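PDB 6ZTU: cyclodipeptide synthase, BtCDPS from Bacillus thermoamylovorans, which probably transfers aminoacyl groups, as cyclodipeptide synthases do when they join two amino acids from aminoacyl-tRNAs into a cyclic dipeptide. Local coordinates for residues Q42-I45 with H46-D50; H93-F96 with S97-L101. All coordinates share one frame; numbering follows the deposited sequence.

In the fold
Both contacts are local, each about two and a half turns of helix: interaction 1 opens helix 42-55 and interaction 2 lies near the end of helix 79-103. Their centres are about 9 Å apart and the two helices touch there, I45 meeting S97 and A100 meeting H46 and I49. Each contact is buried on one side and open on another. In interaction 1 the buried side is apolar, a leucine on a tyrosine ring and an isoleucine pair; in interaction 2 it is built round a serine that bonds back to its own helix. The polar link between them is E99, whose OE1 probably accepts hydrogen bonds from Q42 and H46.

Interaction 1 of 2, residues Q42-I45 with H46-D50; sequences QNYI and HQLID
L48 lies over one face of the Y44 ring, one helical turn earlier, in a CH-pi contact: CG stands 4.1 Å from the ring centroid, displaced toward the rim. The two leucine methyls spread along the ring, with L48 CD1 3.6 Å from Y44 CE2 and L48 CD2 reaching the phenol end, 3.7 Å from Y44 OH. The tyrosine CG is trans to the backbone N (chi1 -177°), which swings the ring forward along the helix to meet the leucine. With an alanine at this position, L48 would probably lose its aromatic partner and a gap would open beside F40, whose ring meets that of Y44 edge-to-face. I45 and I49 run side by side, CG2 of I45 3.9 Å from CD1 of I49. Facing helix 79-103, the extended chain of Q42 lies alongside H46, its CG 3.8 Å from CD2 of the imidazole, while Q42 O sits in the ring plane at the edge. The polar ends of Q42 and H46 probably bond to E99, and H46 also meets K103. Helix 42-55 is the crossover of a beta-alpha-beta unit between the parallel strands 28-32 and 58-63, and Q42, I45, H46 and I49 pack against helix 79-103.

Interaction 2 of 2, residues H93-F96 with S97-L101; sequences HFRF and SEEAL
S97 folds its hydroxyl back onto the carbonyl of H93, one turn earlier, with OG 2.8 Å from H93 O. The backbone N of S97 bonds to the same oxygen at 2.9 Å, so two donors grip it, approaching from opposite faces of the carbonyl plane. OG stands beside its own backbone N (chi1 -60°), the position that brings it back to the preceding turn and satisfies this buried hydroxyl within the helix. The side of S97 is closely packed: V61, I110 and I45 meet it, and H93 touches I33 and L63. Helix 79-103 thus lies against the parallel strands 58-63 and 110-112 and against helix 42-55, in the Rossmann-like fold of the HUP clan. On the flank facing helix 42-55, E99 OE1, probably held also by Q42 and H46, passes 4.0 Å from F96 CD1, with carboxylate and ring planes 57° apart. Toward solvent the contacts loosen. The ring of F94, exposed overall though it touches I110, comes within 4.1 Å of E98 CB through its CE1, and the carboxylate of E98 bends away to a salt bridge with R102. R95 runs alongside E99, but R95 NE stays 5.7 Å from E99 OE2, too far for a salt bridge.

Interaction 1 of 2, residues Q42-I45 with H46-D50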
ATOM      1  N   GLN A  42      16.207  -3.723  -4.224  1.00 41.32           N
ATOM      2  CA  GLN A  42      16.989  -2.816  -3.393  1.00 34.74           C
ATOM      3  C   GLN A  42      17.140  -1.456  -4.067  1.00 35.97           C
ATOM      4  O   GLN A  42      16.920  -0.410  -3.445  1.00 38.28           O
ATOM      5  CB  GLN A  42      18.356  -3.436  -3.100  1.00 41.44           C
ATOM      6  CG  GLN A  42      19.271  -2.555  -2.286  1.00 42.95           C
ATOM      7  CD  GLN A  42      20.606  -3.218  -2.011  1.00 46.61           C
ATOM      8  OE1 GLN A  42      21.085  -4.021  -2.809  1.00 44.56           O
ATOM      9  NE2 GLN A  42      21.208  -2.893  -0.875  1.00 47.89           N
ATOM     10  N   ASN A  43      17.496  -1.451  -5.354  1.00 40.81           N
ATOM     11  CA  ASN A  43      17.720  -0.189  -6.055  1.00 38.00           C
ATOM     12  C   ASN A  43      16.463   0.674  -6.098  1.00 35.72           C
ATOM     13  O   ASN A  43      16.535   1.892  -5.889  1.00 35.30           O
ATOM     14  CB  ASN A  43      18.220  -0.451  -7.472  1.00 43.98           C
ATOM     15  CG  ASN A  43      18.736   0.804  -8.142  1.00 46.35           C
ATOM     16  OD1 ASN A  43      19.524   1.552  -7.562  1.00 57.11           O
ATOM     17  ND2 ASN A  43      18.276   1.058  -9.364  1.00 56.16           N
ATOM     18  N   TYR A  44      15.310   0.070  -6.397  1.00 36.67           N
ATOM     19  CA  TYR A  44      14.075   0.847  -6.495  1.00 34.52           C
ATOM     20  C   TYR A  44      13.661   1.398  -5.137  1.00 32.96           C
ATOM     21  O   TYR A  44      13.228   2.553  -5.031  1.00 32.66           O
ATOM     22  CB  TYR A  44      12.957  -0.010  -7.081  1.00 31.96           C
ATOM     23  CG  TYR A  44      11.654   0.736  -7.296  1.00 31.81           C
ATOM     24  CD1 TYR A  44      11.549   1.721  -8.268  1.00 32.02           C
ATOM     25  CD2 TYR A  44      10.533   0.458  -6.521  1.00 27.66           C
ATOM     26  CE1 TYR A  44      10.362   2.407  -8.473  1.00 31.70           C
ATOM     27  CE2 TYR A  44       9.329   1.138  -6.725  1.00 25.92           C
ATOM     28  CZ  TYR A  44       9.255   2.112  -7.702  1.00 29.91           C
ATOM     29  OH  TYR A  44       8.078   2.806  -7.911  1.00 28.57           O
ATOM     30  N   ILE A  45      13.780   0.585  -4.086  1.00 34.52           N
ATOM     31  CA  ILE A  45      13.452   1.072  -2.747  1.00 31.22           C
ATOM     32  C   ILE A  45      14.344   2.260  -2.386  1.00 34.33           C
ATOM     33  O   ILE A  45      13.875   3.269  -1.840  1.00 30.75           O
ATOM     34  CB  ILE A  45      13.553  -0.084  -1.730  1.00 33.08           C
ATOM     35  CG1 ILE A  45      12.333  -1.006  -1.871  1.00 32.43           C
ATOM     36  CG2 ILE A  45      13.672   0.447  -0.308  1.00 33.59           C
ATOM     37  CD1 ILE A  45      12.454  -2.340  -1.132  1.00 34.78           C
ATOM     38  N   HIS A  46      15.631   2.188  -2.739  1.00 36.81           N
ATOM     39  CA  HIS A  46      16.508   3.335  -2.518  1.00 35.05           C
ATOM     40  C   HIS A  46      16.049   4.551  -3.314  1.00 34.64           C
ATOM     41  O   HIS A  46      16.056   5.677  -2.803  1.00 34.49           O
ATOM     42  CB  HIS A  46      17.951   2.967  -2.865  1.00 35.72           C
ATOM     43  CG  HIS A  46      18.698   2.346  -1.724  1.00 38.33           C
ATOM     44  ND1 HIS A  46      19.572   3.058  -0.927  1.00 41.66           N
ATOM     45  CD2 HIS A  46      18.682   1.084  -1.230  1.00 40.62           C
ATOM     46  CE1 HIS A  46      20.070   2.259   0.001  1.00 39.48           C
ATOM     47  NE2 HIS A  46      19.545   1.056  -0.159  1.00 43.39           N
ATOM     48  N   GLN A  47      15.632   4.347  -4.566  1.00 33.41           N
ATOM     49  CA  GLN A  47      15.155   5.469  -5.363  1.00 33.70           C
ATOM     50  C   GLN A  47      13.934   6.111  -4.719  1.00 31.71           C
ATOM     51  O   GLN A  47      13.844   7.337  -4.630  1.00 30.97           O
ATOM     52  CB  GLN A  47      14.827   5.000  -6.777  1.00 35.72           C
ATOM     53  CG  GLN A  47      16.040   4.666  -7.620  1.00 38.34           C
ATOM     54  CD  GLN A  47      15.689   4.645  -9.091  1.00 43.97           C
ATOM     55  OE1 GLN A  47      14.722   4.005  -9.491  1.00 47.47           O
ATOM     56  NE2 GLN A  47      16.464   5.357  -9.902  1.00 49.55           N
ATOM     57  N   LEU A  48      12.985   5.289  -4.254  1.00 32.36           N
ATOM     58  CA  LEU A  48      11.787   5.824  -3.607  1.00 28.89           C
ATOM     59  C   LEU A  48      12.154   6.689  -2.410  1.00 28.74           C
ATOM     60  O   LEU A  48      11.634   7.798  -2.242  1.00 28.50           O
ATOM     61  CB  LEU A  48      10.867   4.689  -3.157  1.00 29.81           C
ATOM     62  CG  LEU A  48      10.149   3.834  -4.198  1.00 29.10           C
ATOM     63  CD1 LEU A  48       9.433   2.700  -3.487  1.00 27.22           C
ATOM     64  CD2 LEU A  48       9.161   4.693  -4.979  1.00 30.16           C
ATOM     65  N   ILE A  49      13.061   6.194  -1.577  1.00 30.41           N
ATOM     66  CA  ILE A  49      13.385   6.872  -0.331  1.00 30.61           C
ATOM     67  C   ILE A  49      14.294   8.068  -0.585  1.00 28.79           C
ATOM     68  O   ILE A  49      14.139   9.115   0.046  1.00 31.11           O
ATOM     69  CB  ILE A  49      13.996   5.863   0.658  1.00 30.61           C
ATOM     70  CG1 ILE A  49      12.913   4.880   1.129  1.00 30.71           C
ATOM     71  CG2 ILE A  49      14.610   6.571   1.851  1.00 30.77           C
ATOM     72  CD1 ILE A  49      13.450   3.654   1.829  1.00 28.30           C
ATOM     73  N   ASP A  50      15.235   7.950  -1.526  1.00 34.44           N
ATOM     74  CA  ASP A  50      16.068   9.100  -1.882  1.00 34.73           C
ATOM     75  C   ASP A  50      15.222  10.258  -2.392  1.00 31.87           C
ATOM     76  O   ASP A  50      15.380  11.400  -1.950  1.00 29.48           O
ATOM     77  CB  ASP A  50      17.101   8.706  -2.938  1.00 36.88           C
ATOM     78  CG  ASP A  50      18.166   7.782  -2.396  1.00 41.19           C
ATOM     79  OD1 ASP A  50      18.344   7.740  -1.162  1.00 39.93           O
ATOM     80  OD2 ASP A  50      18.829   7.101  -3.208  1.00 43.83           O
TER

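Interaction 2 of 2, residues H93-F96 with S97-L101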
ATOM      1  N   HIS A  93      12.551  -6.232   2.836  1.00 37.27           N
ATOM      2  CA  HIS A  93      12.062  -4.871   2.644  1.00 34.45           C
ATOM      3  C   HIS A  93      12.551  -3.949   3.754  1.00 31.74           C
ATOM      4  O   HIS A  93      12.943  -2.803   3.496  1.00 29.85           O
ATOM      5  CB  HIS A  93      10.532  -4.863   2.589  1.00 31.06           C
ATOM      6  CG  HIS A  93       9.966  -5.396   1.309  1.00 33.96           C
ATOM      7  ND1 HIS A  93       8.638  -5.742   1.172  1.00 31.16           N
ATOM      8  CD2 HIS A  93      10.548  -5.656   0.114  1.00 33.78           C
ATOM      9  CE1 HIS A  93       8.426  -6.184  -0.056  1.00 34.86           C
ATOM     10  NE2 HIS A  93       9.569  -6.146  -0.717  1.00 36.78           N
ATOM     11  N   PHE A  94      12.523  -4.428   4.999  1.00 33.44           N
ATOM     12  CA  PHE A  94      12.985  -3.604   6.112  1.00 31.20           C
ATOM     13  C   PHE A  94      14.464  -3.265   5.966  1.00 32.12           C
ATOM     14  O   PHE A  94      14.861  -2.109   6.139  1.00 33.09           O
ATOM     15  CB  PHE A  94      12.721  -4.313   7.440  1.00 34.04           C
ATOM     16  CG  PHE A  94      12.948  -3.439   8.647  1.00 39.06           C
ATOM     17  CD1 PHE A  94      14.231  -3.210   9.125  1.00 38.23           C
ATOM     18  CD2 PHE A  94      11.880  -2.838   9.297  1.00 39.30           C
ATOM     19  CE1 PHE A  94      14.442  -2.393  10.235  1.00 43.78           C
ATOM     20  CE2 PHE A  94      12.083  -2.021  10.403  1.00 38.63           C
ATOM     21  CZ  PHE A  94      13.364  -1.799  10.872  1.00 39.33           C
ATOM     22  N   ARG A  95      15.291  -4.261   5.643  1.00 37.00           N
ATOM     23  CA  ARG A  95      16.727  -4.019   5.501  1.00 41.50           C
ATOM     24  C   ARG A  95      17.005  -2.923   4.480  1.00 37.22           C
ATOM     25  O   ARG A  95      17.689  -1.936   4.780  1.00 38.20           O
ATOM     26  CB  ARG A  95      17.445  -5.309   5.098  1.00 41.84           C
ATOM     27  CG  ARG A  95      18.962  -5.149   4.927  1.00 49.95           C
ATOM     28  CD  ARG A  95      19.601  -6.410   4.348  1.00 54.19           C
ATOM     29  NE  ARG A  95      18.804  -7.601   4.644  1.00 55.65           N
ATOM     30  CZ  ARG A  95      18.367  -8.461   3.727  1.00 56.29           C
ATOM     31  NH1 ARG A  95      18.661  -8.275   2.443  1.00 52.29           N
ATOM     32  NH2 ARG A  95      17.636  -9.510   4.094  1.00 52.87           N
ATOM     33  N   PHE A  96      16.474  -3.079   3.264  1.00 35.88           N
ATOM     34  CA  PHE A  96      16.741  -2.102   2.212  1.00 32.84           C
ATOM     35  C   PHE A  96      16.171  -0.739   2.565  1.00 34.97           C
ATOM     36  O   PHE A  96      16.780   0.292   2.262  1.00 32.97           O
ATOM     37  CB  PHE A  96      16.160  -2.580   0.879  1.00 34.82           C
ATOM     38  CG  PHE A  96      16.790  -3.836   0.354  1.00 44.29           C
ATOM     39  CD1 PHE A  96      18.092  -4.176   0.702  1.00 43.45           C
ATOM     40  CD2 PHE A  96      16.088  -4.676  -0.497  1.00 44.33           C
ATOM     41  CE1 PHE A  96      18.671  -5.336   0.218  1.00 46.32           C
ATOM     42  CE2 PHE A  96      16.669  -5.833  -0.991  1.00 47.20           C
ATOM     43  CZ  PHE A  96      17.961  -6.164  -0.624  1.00 45.97           C
ATOM     44  N   SER A  97      14.984  -0.709   3.171  1.00 31.94           N
ATOM     45  CA  SER A  97      14.409   0.571   3.567  1.00 31.29           C
ATOM     46  C   SER A  97      15.245   1.237   4.653  1.00 33.83           C
ATOM     47  O   SER A  97      15.495   2.443   4.597  1.00 30.50           O
ATOM     48  CB  SER A  97      12.967   0.375   4.039  1.00 32.26           C
ATOM     49  OG  SER A  97      12.180  -0.176   2.993  1.00 29.81           O
ATOM     50  N   GLU A  98      15.669   0.467   5.658  1.00 34.10           N
ATOM     51  CA  GLU A  98      16.490   1.036   6.722  1.00 34.15           C
ATOM     52  C   GLU A  98      17.780   1.625   6.161  1.00 37.59           C
ATOM     53  O   GLU A  98      18.166   2.741   6.530  1.00 35.46           O
ATOM     54  CB  GLU A  98      16.785  -0.034   7.771  1.00 35.62           C
ATOM     55  CG  GLU A  98      17.426   0.494   9.039  1.00 38.71           C
ATOM     56  CD  GLU A  98      18.938   0.538   8.949  1.00 50.94           C
ATOM     57  OE1 GLU A  98      19.513  -0.230   8.143  1.00 51.03           O
ATOM     58  OE2 GLU A  98      19.550   1.347   9.683  1.00 55.46           O
ATOM     59  N   GLU A  99      18.446   0.896   5.254  1.00 39.49           N
ATOM     60  CA  GLU A  99      19.651   1.397   4.586  1.00 38.83           C
ATOM     61  C   GLU A  99      19.442   2.792   4.020  1.00 41.29           C
ATOM     62  O   GLU A  99      20.197   3.723   4.318  1.00 40.98           O
ATOM     63  CB  GLU A  99      20.055   0.468   3.442  1.00 41.59           C
ATOM     64  CG  GLU A  99      20.709  -0.823   3.821  1.00 48.44           C
ATOM     65  CD  GLU A  99      20.967  -1.684   2.598  1.00 53.75           C
ATOM     66  OE1 GLU A  99      20.719  -1.193   1.465  1.00 49.20           O
ATOM     67  OE2 GLU A  99      21.406  -2.845   2.766  1.00 58.12           O
ATOM     68  N   ALA A 100      18.419   2.944   3.174  1.00 35.65           N
ATOM     69  CA  ALA A 100      18.230   4.191   2.446  1.00 34.79           C
ATOM     70  C   ALA A 100      17.797   5.316   3.374  1.00 34.73           C
ATOM     71  O   ALA A 100      18.212   6.469   3.203  1.00 34.38           O
ATOM     72  CB  ALA A 100      17.211   3.980   1.324  1.00 33.27           C
ATOM     73  N   LEU A 101      16.952   5.011   4.359  1.00 34.15           N
ATOM     74  CA  LEU A 101      16.583   6.030   5.331  1.00 31.56           C
ATOM     75  C   LEU A 101      17.813   6.507   6.096  1.00 34.54           C
ATOM     76  O   LEU A 101      18.057   7.714   6.213  1.00 33.50           O
ATOM     77  CB  LEU A 101      15.520   5.484   6.280  1.00 30.40           C
ATOM     78  CG  LEU A 101      14.132   5.354   5.640  1.00 30.31           C
ATOM     79  CD1 LEU A 101      13.219   4.497   6.518  1.00 28.58           C
ATOM     80  CD2 LEU A 101      13.519   6.725   5.380  1.00 28.50           C
TER